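Local structure of threonine synthase (Brucella melitensis bv. 1, 4F4F) at residues P234-Y239 against Y269-M274; I278-I283 against E401-T406; I290-L295 against F363-S368. The protein probably catalyses the pyridoxal-phosphate-dependent conversion of O-phospho-L-homoserine and water to L-threonine and phosphate, the last step of threonine biosynthesis. One frame throughout, in Å; residues are numbered along the deposited sequence.

How the contacts relate
From the N terminus, contact 1 comes first. It closes a short loop of about 30 residues that holds strand 253-258 and the cofactor-binding turn Gly260-Asp264, and it brings helices 236-245 and 263-274 together. Helix 263-274 runs into strand 278-285, where contact 2 opens; that contact closes only after 117 intervening residues, at the end of helix 390-402. Contact 3 lies wholly within this interval, setting helix 290-297 against edge strand 363-367. Strands 278-285 and 363-367 are parallel neighbours, probably hydrogen-bonded from Ile283 N to Ser364 O, so contacts 2 and 3 share one mixed sheet. Tyr269 reaches Leu281 and Phe363, connecting contact 1 to both.

Contact 1: residues P234-Y239 against Y269-M274; sequences PQVVYY and YVAKRM
Val236 and Ala271 bring the two helices to a CA-CA separation of 5.6 Å, a close approach made possible by the small alanine on helix 263-274. Val236 carries most of the contact with its two methyl branches. CG1, anti to the backbone N (chi1 177°), reaches between the alanine and the methionine of the next turn: it lies 4.0 Å from Ala271 CB and 3.8 Å from Met274 SD. Met274, extended at chi2 (168°), brings its soft sulfur to that methyl. The other branch turns to Val270, Val236 CG2 standing 3.9 Å from Val270 CG1, and the two valines cross at about a right angle. Further along, Tyr239 meets the same alanine through its base, with Tyr239 CB 3.9 Å from Ala271 CB. Its ring carries on past the contact, so that the hydroxyl bonds to the carbonyl O of Asp264 and the ring meets Phe255 edge to face. A tyrosine suits this place because its stem is apolar while its buried hydroxyl has a partner. On helix 263-274 itself, Arg273 folds back over Tyr269: CG lies above one face of the ring, and Arg273 NH1 donates to Tyr269 OH at 3.0 Å. The interface is wholly buried, and the side chain of Tyr239 lies about 8 Å from the bound pyridoxal phosphate. Helix 263-274, which starts at the cofactor-binding turn, is the connection of a beta-alpha-beta crossover between parallel strands 253-258 and 278-285, and helix 236-245 packs beside it in this fold of pyridoxal-phosphate enzymes.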
loop_
_atom_site.group_PDB
_atom_site.type_symbol
_atom_site.label_atom_id
_atom_site.label_comp_id
_atom_site.label_asym_id
_atom_site.label_seq_id
_atom_site.Cartn_x
_atom_site.Cartn_y
_atom_site.Cartn_z
ATOM N N PRO A 234 1.722 -7.469 4.785
ATOM C CA PRO A 234 2.104 -6.866 6.065
ATOM C C PRO A 234 1.051 -5.936 6.674
ATOM O O PRO A 234 1.081 -5.624 7.879
ATOM C CB PRO A 234 3.378 -6.095 5.729
ATOM C CG PRO A 234 3.901 -6.695 4.472
ATOM C CD PRO A 234 2.670 -7.113 3.718
ATOM N N GLN A 235 0.172 -5.437 5.823
ATOM C CA GLN A 235 -0.822 -4.484 6.246
ATOM C C GLN A 235 -1.928 -5.124 7.094
ATOM O O GLN A 235 -2.601 -4.426 7.856
ATOM C CB GLN A 235 -1.383 -3.800 5.032
ATOM C CG GLN A 235 -0.330 -2.984 4.320
ATOM C CD GLN A 235 -0.930 -2.026 3.321
ATOM O OE1 GLN A 235 -0.821 -2.245 2.119
ATOM N NE2 GLN A 235 -1.650 -0.949 3.833
ATOM N N VAL A 236 -2.028 -6.447 7.028
ATOM C CA VAL A 236 -2.970 -7.199 7.867
ATOM C C VAL A 236 -2.721 -6.913 9.363
ATOM O O VAL A 236 -3.658 -6.811 10.154
ATOM C CB VAL A 236 -2.855 -8.702 7.584
ATOM C CG1 VAL A 236 -3.797 -9.502 8.510
ATOM C CG2 VAL A 236 -3.168 -9.012 6.126
ATOM N N VAL A 237 -1.456 -6.690 9.716
ATOM C CA VAL A 237 -1.056 -6.614 11.086
ATOM C C VAL A 237 -1.762 -5.481 11.840
ATOM O O VAL A 237 -2.255 -5.681 12.951
ATOM C CB VAL A 237 0.476 -6.492 11.229
ATOM C CG1 VAL A 237 0.856 -6.381 12.699
ATOM C CG2 VAL A 237 1.187 -7.731 10.606
ATOM N N TYR A 238 -1.784 -4.282 11.265
ATOM C CA TYR A 238 -2.262 -3.149 12.040
ATOM C C TYR A 238 -3.782 -3.181 12.268
ATOM O O TYR A 238 -4.290 -2.544 13.185
ATOM C CB TYR A 238 -1.766 -1.820 11.532
ATOM C CG TYR A 238 -1.984 -1.557 10.084
ATOM C CD1 TYR A 238 -3.241 -1.294 9.594
ATOM C CD2 TYR A 238 -0.911 -1.447 9.223
ATOM C CE1 TYR A 238 -3.429 -1.021 8.236
ATOM C CE2 TYR A 238 -1.100 -1.161 7.889
ATOM C CZ TYR A 238 -2.351 -0.959 7.409
ATOM O OH TYR A 238 -2.507 -0.656 6.051
ATOM N N TYR A 239 -4.485 -3.965 11.464
ATOM C CA TYR A 239 -5.901 -4.228 11.773
ATOM C C TYR A 239 -6.028 -5.023 13.069
ATOM O O TYR A 239 -6.792 -4.647 13.950
ATOM C CB TYR A 239 -6.597 -4.950 10.639
ATOM C CG TYR A 239 -6.744 -4.091 9.443
ATOM C CD1 TYR A 239 -7.844 -3.266 9.295
ATOM C CD2 TYR A 239 -5.790 -4.103 8.439
ATOM C CE1 TYR A 239 -7.980 -2.471 8.180
ATOM C CE2 TYR A 239 -5.894 -3.273 7.336
ATOM C CZ TYR A 239 -7.021 -2.479 7.217
ATOM O OH TYR A 239 -7.178 -1.712 6.118
ATOM N N TYR A 269 -9.814 -6.893 4.948
ATOM C CA TYR A 269 -10.644 -8.035 4.574
ATOM C C TYR A 269 -9.960 -9.355 4.970
ATOM O O TYR A 269 -10.624 -10.288 5.488
ATOM C CB TYR A 269 -11.009 -7.973 3.092
ATOM C CG TYR A 269 -11.722 -9.187 2.573
ATOM C CD1 TYR A 269 -13.098 -9.329 2.704
ATOM C CD2 TYR A 269 -11.031 -10.186 1.944
ATOM C CE1 TYR A 269 -13.742 -10.453 2.241
ATOM C CE2 TYR A 269 -11.684 -11.307 1.451
ATOM C CZ TYR A 269 -13.033 -11.427 1.609
ATOM O OH TYR A 269 -13.643 -12.582 1.164
ATOM N N VAL A 270 -8.664 -9.438 4.752
ATOM C CA VAL A 270 -7.913 -10.627 5.053
ATOM C C VAL A 270 -7.951 -10.853 6.558
ATOM O O VAL A 270 -8.178 -11.975 7.025
ATOM C CB VAL A 270 -6.444 -10.572 4.544
ATOM C CG1 VAL A 270 -5.639 -11.796 5.089
ATOM C CG2 VAL A 270 -6.426 -10.568 3.024
ATOM N N ALA A 271 -7.731 -9.796 7.334
ATOM C CA ALA A 271 -7.829 -9.912 8.779
ATOM C C ALA A 271 -9.167 -10.487 9.228
ATOM O O ALA A 271 -9.229 -11.379 10.063
ATOM C CB ALA A 271 -7.583 -8.577 9.438
ATOM N N LYS A 272 -10.236 -9.958 8.664
ATOM C CA LYS A 272 -11.563 -10.468 8.911
ATOM C C LYS A 272 -11.678 -11.947 8.525
ATOM O O LYS A 272 -12.216 -12.743 9.298
ATOM C CB LYS A 272 -12.594 -9.645 8.143
ATOM C CG LYS A 272 -14.054 -10.012 8.404
ATOM C CD LYS A 272 -15.032 -9.076 7.685
ATOM C CE LYS A 272 -16.458 -9.284 8.169
ATOM N NZ LYS A 272 -17.496 -8.788 7.202
ATOM N N ARG A 273 -11.216 -12.310 7.343
ATOM C CA ARG A 273 -11.215 -13.730 6.947
ATOM C C ARG A 273 -10.447 -14.617 7.936
ATOM O O ARG A 273 -10.803 -15.787 8.128
ATOM C CB ARG A 273 -10.651 -13.895 5.533
ATOM C CG ARG A 273 -11.566 -13.395 4.419
ATOM C CD ARG A 273 -12.840 -14.228 4.297
ATOM N NE ARG A 273 -12.551 -15.628 3.978
ATOM C CZ ARG A 273 -12.374 -16.120 2.759
ATOM N NH1 ARG A 273 -12.510 -15.360 1.685
ATOM N NH2 ARG A 273 -12.091 -17.401 2.606
ATOM N N MET A 274 -9.389 -14.079 8.540
ATOM C CA MET A 274 -8.604 -14.842 9.503
ATOM C C MET A 274 -9.305 -15.004 10.867
ATOM O O MET A 274 -8.870 -15.813 11.666
ATOM C CB MET A 274 -7.240 -14.218 9.729
ATOM C CG MET A 274 -6.359 -14.199 8.494
ATOM S SD MET A 274 -4.928 -13.150 8.748
ATOM C CE MET A 274 -4.033 -14.158 9.949
#

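Contact 2: residues I278-I283 against E401-T406; sequences IEQLII and EKASGT
Gln280 and Ser404 face each other where strand 278-285 runs nearly antiparallel to the chain leaving helix 390-402, the two directions lying 161° apart. The backbones stay too far apart to pair, and the glutamine side chain spans the gap with both ends of its amide. Extended beyond CG, it sets Gln280 OE1 2.7 Å from Ser404 N in an almost straight bond. Gln280 NE2 in turn donates to Lys402 O at 3.1 Å. That carbonyl oxygen lies close to the amide plane, whereas the donor itself is tilted out of the plane of the Lys402 carbonyl. The two bonds, one to each end of the amide, fix its rotation about the CG-CD bond, and glutamine fits here because its one terminal amide has both a donor, for the carbonyl of Lys402, and an acceptor, for the N-H of Ser404. The setting is the six-stranded mixed sheet that also holds strands 253-258 and 409-413: helix 390-402 covers the face opposite to helix 263-274, and the segment that follows it leads into strand 409-413. Beside the amide, Ile282 supplies the apolar part of the contact. Ile282 CD1 lies 3.8 Å from Lys402 CB, and Ile282 CG2, anti to the backbone N, comes within 3.9 Å of Lys402 CB. Lys402 then bends at chi2 (-73°), which carries its charged end away from the isoleucine while the hydrocarbon stem covers it. At the exposed end the extended chain of Glu279 brings its carboxylate to Gly405, Glu279 OE1 lying 3.5 Å from Gly405 CA; glycine suits phi 121°, where a CB would press on the carbonyl O of Ser404 as well as on that carboxylate. Glu279 OE1 is weakly bonded to Ala407 N, and a water donates to Glu279 OE2 at 2.6 Å and reaches Thr406 OG1 weakly.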
loop_
_atom_site.group_PDB
_atom_site.type_symbol
_atom_site.label_atom_id
_atom_site.label_comp_id
_atom_site.label_asym_id
_atom_site.label_seq_id
_atom_site.Cartn_x
_atom_site.Cartn_y
_atom_site.Cartn_z
ATOM N N ILE A 278 -14.797 -7.894 12.704
ATOM C CA ILE A 278 -14.875 -6.592 12.049
ATOM C C ILE A 278 -16.318 -6.390 11.675
ATOM O O ILE A 278 -17.002 -7.325 11.199
ATOM C CB ILE A 278 -13.925 -6.504 10.826
ATOM C CG1 ILE A 278 -12.466 -6.390 11.303
ATOM C CG2 ILE A 278 -14.227 -5.316 9.927
ATOM C CD1 ILE A 278 -11.439 -6.434 10.191
ATOM N N GLU A 279 -16.801 -5.186 11.897
ATOM C CA GLU A 279 -18.184 -4.857 11.595
ATOM C C GLU A 279 -18.203 -4.275 10.180
ATOM O O GLU A 279 -18.469 -4.998 9.222
ATOM C CB GLU A 279 -18.758 -3.943 12.685
ATOM C CG GLU A 279 -20.122 -3.304 12.409
ATOM C CD GLU A 279 -20.769 -2.697 13.670
ATOM O OE1 GLU A 279 -20.979 -1.432 13.820
ATOM O OE2 GLU A 279 -21.087 -3.519 14.530
ATOM N N GLN A 280 -17.821 -3.010 10.018
ATOM C CA GLN A 280 -17.783 -2.396 8.697
ATOM C C GLN A 280 -16.365 -2.233 8.201
ATOM O O GLN A 280 -15.445 -1.914 8.995
ATOM C CB GLN A 280 -18.392 -1.012 8.743
ATOM C CG GLN A 280 -19.901 -0.942 8.971
ATOM C CD GLN A 280 -20.403 0.503 8.961
ATOM O OE1 GLN A 280 -20.289 1.224 9.955
ATOM N NE2 GLN A 280 -20.952 0.928 7.840
ATOM N N LEU A 281 -16.198 -2.447 6.900
ATOM C CA LEU A 281 -15.029 -2.019 6.168
ATOM C C LEU A 281 -15.524 -0.958 5.186
ATOM O O LEU A 281 -16.435 -1.230 4.386
ATOM C CB LEU A 281 -14.371 -3.194 5.429
ATOM C CG LEU A 281 -13.684 -4.273 6.260
ATOM C CD1 LEU A 281 -13.418 -5.513 5.411
ATOM C CD2 LEU A 281 -12.379 -3.715 6.851
ATOM N N ILE A 282 -14.998 0.256 5.283
ATOM C CA ILE A 282 -15.551 1.377 4.504
ATOM C C ILE A 282 -14.455 1.909 3.605
ATOM O O ILE A 282 -13.350 2.268 4.070
ATOM C CB ILE A 282 -16.109 2.489 5.427
ATOM C CG1 ILE A 282 -17.153 1.905 6.388
ATOM C CG2 ILE A 282 -16.709 3.613 4.589
ATOM C CD1 ILE A 282 -17.818 2.919 7.329
ATOM N N ILE A 283 -14.755 1.941 2.311
ATOM C CA ILE A 283 -13.870 2.450 1.290
ATOM C C ILE A 283 -14.090 3.944 1.217
ATOM O O ILE A 283 -15.232 4.389 1.007
ATOM C CB ILE A 283 -14.211 1.824 -0.104
ATOM C CG1 ILE A 283 -14.163 0.270 -0.073
ATOM C CG2 ILE A 283 -13.329 2.434 -1.186
ATOM C CD1 ILE A 283 -15.006 -0.441 -1.137
ATOM N N GLU A 401 -19.882 9.846 7.652
ATOM C CA GLU A 401 -21.058 9.724 6.809
ATOM C C GLU A 401 -21.597 8.299 6.755
ATOM O O GLU A 401 -22.797 8.089 6.758
ATOM C CB GLU A 401 -20.697 10.163 5.382
ATOM C CG GLU A 401 -21.891 10.344 4.442
ATOM C CD GLU A 401 -21.462 10.720 3.032
ATOM O OE1 GLU A 401 -20.258 10.687 2.726
ATOM O OE2 GLU A 401 -22.337 11.067 2.220
ATOM N N LYS A 402 -20.693 7.320 6.679
ATOM C CA LYS A 402 -21.085 5.955 6.382
ATOM C C LYS A 402 -21.160 5.059 7.594
ATOM O O LYS A 402 -21.665 3.972 7.477
ATOM C CB LYS A 402 -20.100 5.326 5.398
ATOM C CG LYS A 402 -20.071 5.991 4.043
ATOM C CD LYS A 402 -21.325 5.654 3.269
ATOM C CE LYS A 402 -21.840 6.875 2.569
ATOM N NZ LYS A 402 -22.892 6.492 1.609
ATOM N N ALA A 403 -20.654 5.477 8.746
ATOM C CA ALA A 403 -20.600 4.561 9.884
ATOM C C ALA A 403 -22.004 4.267 10.340
ATOM O O ALA A 403 -22.824 5.164 10.492
ATOM C CB ALA A 403 -19.767 5.104 11.038
ATOM N N SER A 404 -22.259 2.996 10.578
ATOM C CA SER A 404 -23.532 2.546 11.105
ATOM C C SER A 404 -23.239 1.500 12.170
ATOM O O SER A 404 -22.489 0.562 11.930
ATOM C CB SER A 404 -24.346 1.940 9.984
ATOM O OG SER A 404 -25.622 1.640 10.453
ATOM N N GLY A 405 -23.786 1.687 13.356
ATOM C CA GLY A 405 -23.659 0.694 14.382
ATOM C C GLY A 405 -22.995 1.259 15.594
ATOM O O GLY A 405 -22.702 2.460 15.689
ATOM N N THR A 406 -22.774 0.361 16.536
ATOM C CA THR A 406 -22.231 0.712 17.808
ATOM C C THR A 406 -20.723 0.427 17.851
ATOM O O THR A 406 -20.056 0.843 18.778
ATOM C CB THR A 406 -22.962 -0.075 18.915
ATOM O OG1 THR A 406 -22.549 -1.439 18.883
ATOM C CG2 THR A 406 -24.489 -0.020 18.673
HETATM O O HOH W 1 -20.711 -3.731 17.094
#

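Contact 3: residues I290-L295 against F363-S368; sequences ILSRTL and FSAGRS
Phe363 meets Leu295 with its stem and backbone and not with its ring: Leu295 CD1 lies 3.6 Å from Phe363 O and 4.2 Å from Phe363 CB, while the ring leads off toward Leu324 of helix 321-328. The other flat group, the guanidinium of Arg293, has Ile290 CA over one face, offset toward the rim, and is held by a salt bridge from NE to Asp289 and a bond from NH1 to Glu301 O. Ala365 is the centre of the contact. Ala365 CB sits 3.7 Å from Ser292 CA and 4.0 Å from Leu295 CG, so that small residues on both segments, Ser292 and Ala365, let the axes approach to 7.2 Å at an angle of 129°. Here helix 290-297 packs on the edge strand of the mixed sheet, on the same face as helix 263-274, and the side chain of Leu291 lies about 4 Å from that of the cofactor-binding Phe262. Ser292 OG comes within 4.1 Å of Gly366 CA, where there is no side chain. Within the helix, Thr294 grips Ile290 O from both faces of the carbonyl, Thr294 OG1 at 2.8 Å on one and the backbone N on the other.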
loop_
_atom_site.group_PDB
_atom_site.type_symbol
_atom_site.label_atom_id
_atom_site.label_comp_id
_atom_site.label_asym_id
_atom_site.label_seq_id
_atom_site.Cartn_x
_atom_site.Cartn_y
_atom_site.Cartn_z
ATOM N N ILE A 290 -14.558 5.594 -8.762
ATOM C CA ILE A 290 -14.932 4.325 -9.396
ATOM C C ILE A 290 -15.428 3.309 -8.380
ATOM O O ILE A 290 -16.456 2.679 -8.589
ATOM C CB ILE A 290 -13.792 3.730 -10.280
ATOM C CG1 ILE A 290 -14.364 2.611 -11.170
ATOM C CG2 ILE A 290 -12.573 3.257 -9.464
ATOM C CD1 ILE A 290 -13.376 2.169 -12.218
ATOM N N LEU A 291 -14.748 3.221 -7.241
ATOM C CA LEU A 291 -15.114 2.220 -6.225
ATOM C C LEU A 291 -16.444 2.569 -5.560
ATOM O O LEU A 291 -17.270 1.687 -5.308
ATOM C CB LEU A 291 -14.013 2.049 -5.199
ATOM C CG LEU A 291 -12.672 1.471 -5.718
ATOM C CD1 LEU A 291 -11.581 1.580 -4.653
ATOM C CD2 LEU A 291 -12.819 0.018 -6.145
ATOM N N SER A 292 -16.654 3.836 -5.256
ATOM C CA SER A 292 -17.935 4.269 -4.722
ATOM C C SER A 292 -19.066 4.006 -5.742
ATOM O O SER A 292 -20.093 3.424 -5.408
ATOM C CB SER A 292 -17.859 5.763 -4.343
ATOM O OG SER A 292 -19.085 6.183 -3.769
ATOM N N ARG A 293 -18.865 4.397 -7.001
ATOM C CA ARG A 293 -19.856 4.131 -8.031
ATOM C C ARG A 293 -20.113 2.637 -8.194
ATOM O O ARG A 293 -21.248 2.218 -8.466
ATOM C CB ARG A 293 -19.452 4.724 -9.369
ATOM C CG ARG A 293 -19.434 6.252 -9.348
ATOM C CD ARG A 293 -19.041 6.834 -10.698
ATOM N NE ARG A 293 -17.596 6.808 -11.020
ATOM C CZ ARG A 293 -17.021 6.013 -11.923
ATOM N NH1 ARG A 293 -17.732 5.081 -12.557
ATOM N NH2 ARG A 293 -15.721 6.125 -12.171
ATOM N N THR A 294 -19.059 1.842 -8.051
ATOM C CA THR A 294 -19.192 0.395 -8.150
ATOM C C THR A 294 -20.072 -0.146 -7.050
ATOM O O THR A 294 -20.956 -0.945 -7.311
ATOM C CB THR A 294 -17.809 -0.336 -8.133
ATOM O OG1 THR A 294 -17.065 0.062 -9.288
ATOM C CG2 THR A 294 -18.012 -1.854 -8.155
ATOM N N LEU A 295 -19.844 0.272 -5.812
ATOM C CA LEU A 295 -20.712 -0.216 -4.733
ATOM C C LEU A 295 -22.177 0.259 -4.915
ATOM O O LEU A 295 -23.119 -0.468 -4.568
ATOM C CB LEU A 295 -20.191 0.167 -3.333
ATOM C CG LEU A 295 -19.115 -0.704 -2.646
ATOM C CD1 LEU A 295 -19.819 -1.826 -1.880
ATOM C CD2 LEU A 295 -18.039 -1.233 -3.592
ATOM N N PHE A 363 -18.731 -4.500 2.709
ATOM C CA PHE A 363 -18.088 -3.232 2.364
ATOM C C PHE A 363 -19.146 -2.172 2.115
ATOM O O PHE A 363 -20.239 -2.488 1.642
ATOM C CB PHE A 363 -17.236 -3.339 1.071
ATOM C CG PHE A 363 -16.044 -4.243 1.181
ATOM C CD1 PHE A 363 -16.180 -5.611 0.986
ATOM C CD2 PHE A 363 -14.793 -3.727 1.474
ATOM C CE1 PHE A 363 -15.103 -6.454 1.116
ATOM C CE2 PHE A 363 -13.684 -4.563 1.570
ATOM C CZ PHE A 363 -13.844 -5.918 1.398
ATOM N N SER A 364 -18.830 -0.927 2.450
ATOM C CA SER A 364 -19.509 0.220 1.865
ATOM C C SER A 364 -18.470 1.262 1.437
ATOM O O SER A 364 -17.276 1.053 1.588
ATOM C CB SER A 364 -20.577 0.792 2.789
ATOM O OG SER A 364 -20.052 1.047 4.023
ATOM N N ALA A 365 -18.938 2.339 0.835
ATOM C CA ALA A 365 -18.072 3.287 0.162
ATOM C C ALA A 365 -18.641 4.670 0.203
ATOM O O ALA A 365 -19.869 4.854 0.138
ATOM C CB ALA A 365 -17.881 2.877 -1.284
ATOM N N GLY A 366 -17.760 5.652 0.325
ATOM C CA GLY A 366 -18.181 7.032 0.136
ATOM C C GLY A 366 -17.041 7.835 -0.441
ATOM O O GLY A 366 -15.891 7.349 -0.547
ATOM N N ARG A 367 -17.377 9.069 -0.765
ATOM C CA ARG A 367 -16.521 9.971 -1.468
ATOM C C ARG A 367 -16.398 11.272 -0.698
ATOM O O ARG A 367 -17.310 11.655 0.032
ATOM C CB ARG A 367 -17.172 10.239 -2.812
ATOM C CG ARG A 367 -16.334 10.978 -3.805
ATOM C CD ARG A 367 -17.184 11.401 -5.000
ATOM N NE ARG A 367 -18.219 12.364 -4.617
ATOM C CZ ARG A 367 -19.113 12.902 -5.451
ATOM N NH1 ARG A 367 -19.091 12.604 -6.746
ATOM N NH2 ARG A 367 -20.008 13.762 -4.986
ATOM N N SER A 368 -15.278 11.966 -0.890
ATOM C CA SER A 368 -15.095 13.332 -0.343
ATOM C C SER A 368 -14.467 14.210 -1.433
ATOM O O SER A 368 -13.401 13.875 -1.961
ATOM C CB SER A 368 -14.192 13.314 0.888
ATOM O OG SER A 368 -14.026 14.611 1.460
#